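Local atomic coordinates of uncharacterized protein (Bacteroides fragilis, PDB entry 3EUR), a protein that is of unknown function but has a thioredoxin-like domain, which is consistent with a place in the thioredoxin superfamily. Residues K4-L7 against G8-A11; G96-E100 against L101-N105. One frame throughout, in Å; residues are numbered along the deposited sequence.

Contact 1 (K4-L7 against G8-A11)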
loop_
_atom_site.group_PDB
_atom_site.type_symbol
_atom_site.label_atom_id
_atom_site.label_comp_id
_atom_site.label_asym_id
_atom_site.label_seq_id
_atom_site.Cartn_x
_atom_site.Cartn_y
_atom_site.Cartn_z
ATOM N N LYS A 4 1.149 15.024 7.930
ATOM C CA LYS A 4 2.072 14.349 6.952
ATOM C C LYS A 4 2.388 12.890 7.266
ATOM O O LYS A 4 3.513 12.378 7.081
ATOM C CB LYS A 4 3.351 15.106 6.631
ATOM C CG LYS A 4 4.404 15.179 7.630
ATOM C CD LYS A 4 5.554 16.058 7.115
ATOM C CE LYS A 4 6.735 15.917 8.009
ATOM N NZ LYS A 4 7.409 14.589 7.887
ATOM N N ASN A 5 1.323 12.199 7.668
ATOM C CA ASN A 5 1.372 10.777 7.868
ATOM C C ASN A 5 2.349 10.419 8.998
ATOM O O ASN A 5 2.793 9.291 9.054
ATOM C CB ASN A 5 1.691 10.021 6.586
ATOM C CG ASN A 5 0.814 10.473 5.441
ATOM O OD1 ASN A 5 1.316 10.972 4.372
ATOM N ND2 ASN A 5 -0.433 10.292 5.609
ATOM N N ARG A 6 2.577 11.311 9.966
ATOM C CA ARG A 6 3.453 10.970 11.047
ATOM C C ARG A 6 2.825 9.938 11.973
ATOM O O ARG A 6 1.583 9.771 12.054
ATOM C CB ARG A 6 3.980 12.174 11.754
ATOM C CG ARG A 6 3.110 12.725 12.738
ATOM C CD ARG A 6 3.687 13.972 13.464
ATOM N NE ARG A 6 4.995 13.663 14.000
ATOM C CZ ARG A 6 6.203 14.117 13.596
ATOM N NH1 ARG A 6 7.299 13.609 14.110
ATOM N NH2 ARG A 6 6.338 15.049 12.697
ATOM N N LEU A 7 3.676 9.203 12.685
ATOM C CA LEU A 7 3.245 8.201 13.638
ATOM C C LEU A 7 2.147 8.714 14.523
ATOM O O LEU A 7 2.247 9.802 15.077
ATOM C CB LEU A 7 4.362 7.690 14.538
ATOM C CG LEU A 7 5.411 6.849 13.833
ATOM C CD1 LEU A 7 6.647 6.705 14.726
ATOM C CD2 LEU A 7 4.839 5.460 13.488
ATOM N N GLY A 8 1.104 7.912 14.682
ATOM C CA GLY A 8 0.066 8.217 15.605
ATOM C C GLY A 8 -0.955 9.240 15.146
ATOM O O GLY A 8 -1.822 9.653 15.915
ATOM N N THR A 9 -0.870 9.645 13.894
ATOM C CA THR A 9 -1.838 10.539 13.263
ATOM C C THR A 9 -2.521 9.813 12.105
ATOM O O THR A 9 -2.086 8.749 11.687
ATOM C CB THR A 9 -1.179 11.841 12.773
ATOM O OG1 THR A 9 -0.389 11.589 11.610
ATOM C CG2 THR A 9 -0.358 12.488 13.907
ATOM N N LYS A 10 -3.639 10.340 11.638
ATOM C CA LYS A 10 -4.408 9.681 10.592
ATOM C C LYS A 10 -3.733 9.912 9.244
ATOM O O LYS A 10 -3.468 11.044 8.856
ATOM C CB LYS A 10 -5.849 10.225 10.574
ATOM C CG LYS A 10 -6.840 9.407 9.793
ATOM C CD LYS A 10 -8.262 9.976 9.855
ATOM C CE LYS A 10 -9.266 8.998 9.254
ATOM N NZ LYS A 10 -10.684 9.431 9.516
ATOM N N ALA A 11 -3.483 8.832 8.520
ATOM C CA ALA A 11 -2.922 8.919 7.179
ATOM C C ALA A 11 -3.832 9.755 6.305
ATOM O O ALA A 11 -5.054 9.743 6.483
ATOM C CB ALA A 11 -2.760 7.513 6.599
HETATM O O HOH W 1 -1.192 12.584 9.167
#
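Thr-9 turns back on Arg-6 and grips its carbonyl oxygen twice. Its hydroxyl OG1 donates to Arg-6 O at 2.7 Å, and its own backbone N gives a second bond to Arg-6 O at 3.1 Å. Both donors come from the same face of that carbonyl plane, tilted out of it by less than 30°, so one acceptor serves main chain and side chain of a single residue. The hydroxyl gets there because OG1 sits between the backbone N and the carbonyl carbon (chi1 73°), which leaves the methyl Thr-9 CG2 to lie against the aliphatic start of the arginine, 3.7 Å from Arg-6 CG. Threonine suits the place by offering a donor and a small apolar branch at once.

Thr-9 OG1 also accepts a hydrogen bond from a water, at 2.8 Å. That water donates to Lys-10 O and accepts from Asn-5 N, the latter at 3.0 Å, thereby joining the chain before the bend to the chain after it. Further in, the buried side chain of Asn-5 packs beside the small Ala-11 and touches Tyr-109 and Tyr-118. At the apex, Gly-8 has a positive phi of 79°, a conformation glycine adopts readily. Backbone hydrogen bonds of Gly-8 and Thr-9 with Val-126 hold the turn against the start of edge strand 126-131. From Arg-6 to Thr-9 this is a type II beta turn with glycine at its third position, in the N-terminal loop leading to strand 15-18.

Contact 2 (G96-E100 against L101-N105)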
loop_
_atom_site.group_PDB
_atom_site.type_symbol
_atom_site.label_atom_id
_atom_site.label_comp_id
_atom_site.label_asym_id
_atom_site.label_seq_id
_atom_site.Cartn_x
_atom_site.Cartn_y
_atom_site.Cartn_z
ATOM N N GLY A 96 -4.568 -0.594 -6.827
ATOM C CA GLY A 96 -5.140 0.544 -7.495
ATOM C C GLY A 96 -4.128 1.561 -7.959
ATOM O O GLY A 96 -2.955 1.508 -7.610
ATOM N N TYR A 97 -4.610 2.482 -8.773
ATOM C CA TYR A 97 -3.831 3.635 -9.221
ATOM C C TYR A 97 -4.543 4.934 -8.876
ATOM O O TYR A 97 -5.742 4.989 -8.652
ATOM C CB TYR A 97 -3.505 3.540 -10.729
ATOM C CG TYR A 97 -4.706 3.556 -11.638
ATOM C CD1 TYR A 97 -5.141 4.749 -12.224
ATOM C CD2 TYR A 97 -5.387 2.393 -11.955
ATOM C CE1 TYR A 97 -6.244 4.759 -13.115
ATOM C CE2 TYR A 97 -6.452 2.403 -12.858
ATOM C CZ TYR A 97 -6.861 3.585 -13.417
ATOM O OH TYR A 97 -7.928 3.549 -14.310
ATOM N N ASP A 98 -3.753 5.997 -8.863
ATOM C CA ASP A 98 -4.220 7.313 -8.534
ATOM C C ASP A 98 -4.538 8.062 -9.820
ATOM O O ASP A 98 -3.683 8.718 -10.419
ATOM C CB ASP A 98 -3.104 8.024 -7.759
ATOM C CG ASP A 98 -3.490 9.405 -7.231
ATOM O OD1 ASP A 98 -4.539 9.956 -7.636
ATOM O OD2 ASP A 98 -2.651 9.948 -6.476
ATOM N N LYS A 99 -5.779 7.908 -10.271
ATOM C CA LYS A 99 -6.142 8.371 -11.606
ATOM C C LYS A 99 -5.847 9.829 -11.810
ATOM O O LYS A 99 -5.303 10.204 -12.851
ATOM C CB LYS A 99 -7.621 8.100 -11.886
ATOM C CG LYS A 99 -8.013 8.508 -13.349
ATOM C CD LYS A 99 -9.348 8.005 -13.789
ATOM C CE LYS A 99 -9.712 8.651 -15.159
ATOM N NZ LYS A 99 -11.187 8.764 -15.386
ATOM N N GLU A 100 -6.230 10.636 -10.853
ATOM C CA GLU A 100 -6.107 12.080 -10.942
ATOM C C GLU A 100 -4.730 12.627 -10.523
ATOM O O GLU A 100 -4.521 13.834 -10.517
ATOM C CB GLU A 100 -7.166 12.674 -10.019
ATOM C CG GLU A 100 -8.566 11.919 -10.014
ATOM C CD GLU A 100 -8.621 10.579 -9.174
ATOM O OE1 GLU A 100 -7.612 10.205 -8.552
ATOM O OE2 GLU A 100 -9.685 9.877 -9.149
ATOM N N LEU A 101 -3.833 11.742 -10.093
ATOM C CA LEU A 101 -2.505 12.120 -9.589
ATOM C C LEU A 101 -2.565 13.064 -8.389
ATOM O O LEU A 101 -1.769 13.999 -8.237
ATOM C CB LEU A 101 -1.662 12.745 -10.712
ATOM C CG LEU A 101 -1.585 11.874 -11.961
ATOM C CD1 LEU A 101 -0.883 12.683 -13.081
ATOM C CD2 LEU A 101 -0.874 10.538 -11.710
ATOM N N VAL A 102 -3.495 12.820 -7.500
ATOM C CA VAL A 102 -3.708 13.626 -6.326
ATOM C C VAL A 102 -2.571 13.527 -5.311
ATOM O O VAL A 102 -2.129 14.516 -4.742
ATOM C CB VAL A 102 -5.096 13.377 -5.742
ATOM C CG1 VAL A 102 -5.312 14.227 -4.550
ATOM C CG2 VAL A 102 -6.209 13.620 -6.799
ATOM N N ILE A 103 -2.093 12.314 -5.073
ATOM C CA ILE A 103 -1.015 12.140 -4.126
ATOM C C ILE A 103 0.203 12.981 -4.529
ATOM O O ILE A 103 0.765 13.681 -3.687
ATOM C CB ILE A 103 -0.636 10.647 -3.937
ATOM C CG1 ILE A 103 -1.788 9.848 -3.300
ATOM C CG2 ILE A 103 0.634 10.541 -3.128
ATOM C CD1 ILE A 103 -1.645 8.349 -3.403
ATOM N N LYS A 104 0.553 12.928 -5.803
ATOM C CA LYS A 104 1.660 13.766 -6.292
ATOM C C LYS A 104 1.294 15.229 -6.258
ATOM O O LYS A 104 2.045 16.068 -5.710
ATOM C CB LYS A 104 1.867 13.466 -7.754
ATOM C CG LYS A 104 2.615 12.291 -7.987
ATOM C CD LYS A 104 2.869 12.055 -9.538
ATOM C CE LYS A 104 4.248 12.360 -9.937
ATOM N NZ LYS A 104 4.721 11.372 -10.979
ATOM N N ASN A 105 0.152 15.586 -6.839
ATOM C CA ASN A 105 -0.105 17.025 -7.070
ATOM C C ASN A 105 -0.362 17.783 -5.787
ATOM O O ASN A 105 0.018 18.950 -5.652
ATOM C CB ASN A 105 -1.288 17.259 -8.007
ATOM C CG ASN A 105 -1.009 16.822 -9.458
ATOM O OD1 ASN A 105 0.130 16.508 -9.851
ATOM N ND2 ASN A 105 -2.072 16.759 -10.248
HETATM O O HOH W 2 -0.338 10.932 -7.540
HETATM O O HOH W 3 -4.685 16.191 -9.218
#
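Asp-98 points its side chain at the first turn of helix 102-105 and meets the backbone there. From CB, the carboxyl carbon Asp-98 CG stands anti to the backbone N (chi1 -175°), which carries the group over the start of the helix, 3.4 Å from Val-102 N. Asp-98 OD1 accepts from Val-102 N at 3.1 Å, on its syn side but 27° out of the carboxylate plane. Asp-98 OD2 is met more squarely: Ile-103 N reaches its syn lone pair at 2.8 Å, with an N-H...O angle of 163°. A water donating to OD2 and accepting from Lys-104 N extends that reach by one residue. Ile-103 CG1 lies 3.3 Å from Asp-98 OD2 and so lines one side of the buried carboxylate; the same side chain packs on Phe-14 and Ile-73. A short acid suits the spot: the helix-start amides probably favour its negative charge.

The main chain turns in step with it: Leu-101 N bonds to Asp-98 O at 3.0 Å, closing a type I beta turn. On the outer side, Glu-100 CB rests against Val-102 CG2 at 3.5 Å, and a second water links Glu-100 O to Asn-105 ND2. Leu-101 at the N-cap has no side-chain acceptor; the carboxylate of Asp-98, three residues earlier, supplies it for the first amides of the helix following strand 94-97 in the thioredoxin-like domain.

Both contacts are local turns toward the outside of the fold. Contact 1 leaves most of its turn exposed but buries Asn-5 and Ala-11; contact 2 exposes Lys-99 and Glu-100 but buries Asp-98 and Ile-103. In each, one short polar side chain binds nearby backbone, in opposite senses: a hydroxyl donates to a carbonyl in an irregular loop in contact 1, a carboxylate accepts from amides where strand gives way to helix in contact 2. Each also uses bridging water. Their centres are about 19 Å apart and their nearest atoms about 8 Å, without touching. Contact 1 leads into strand 15-18, the sheet neighbour of strand 94-97, from which contact 2 departs.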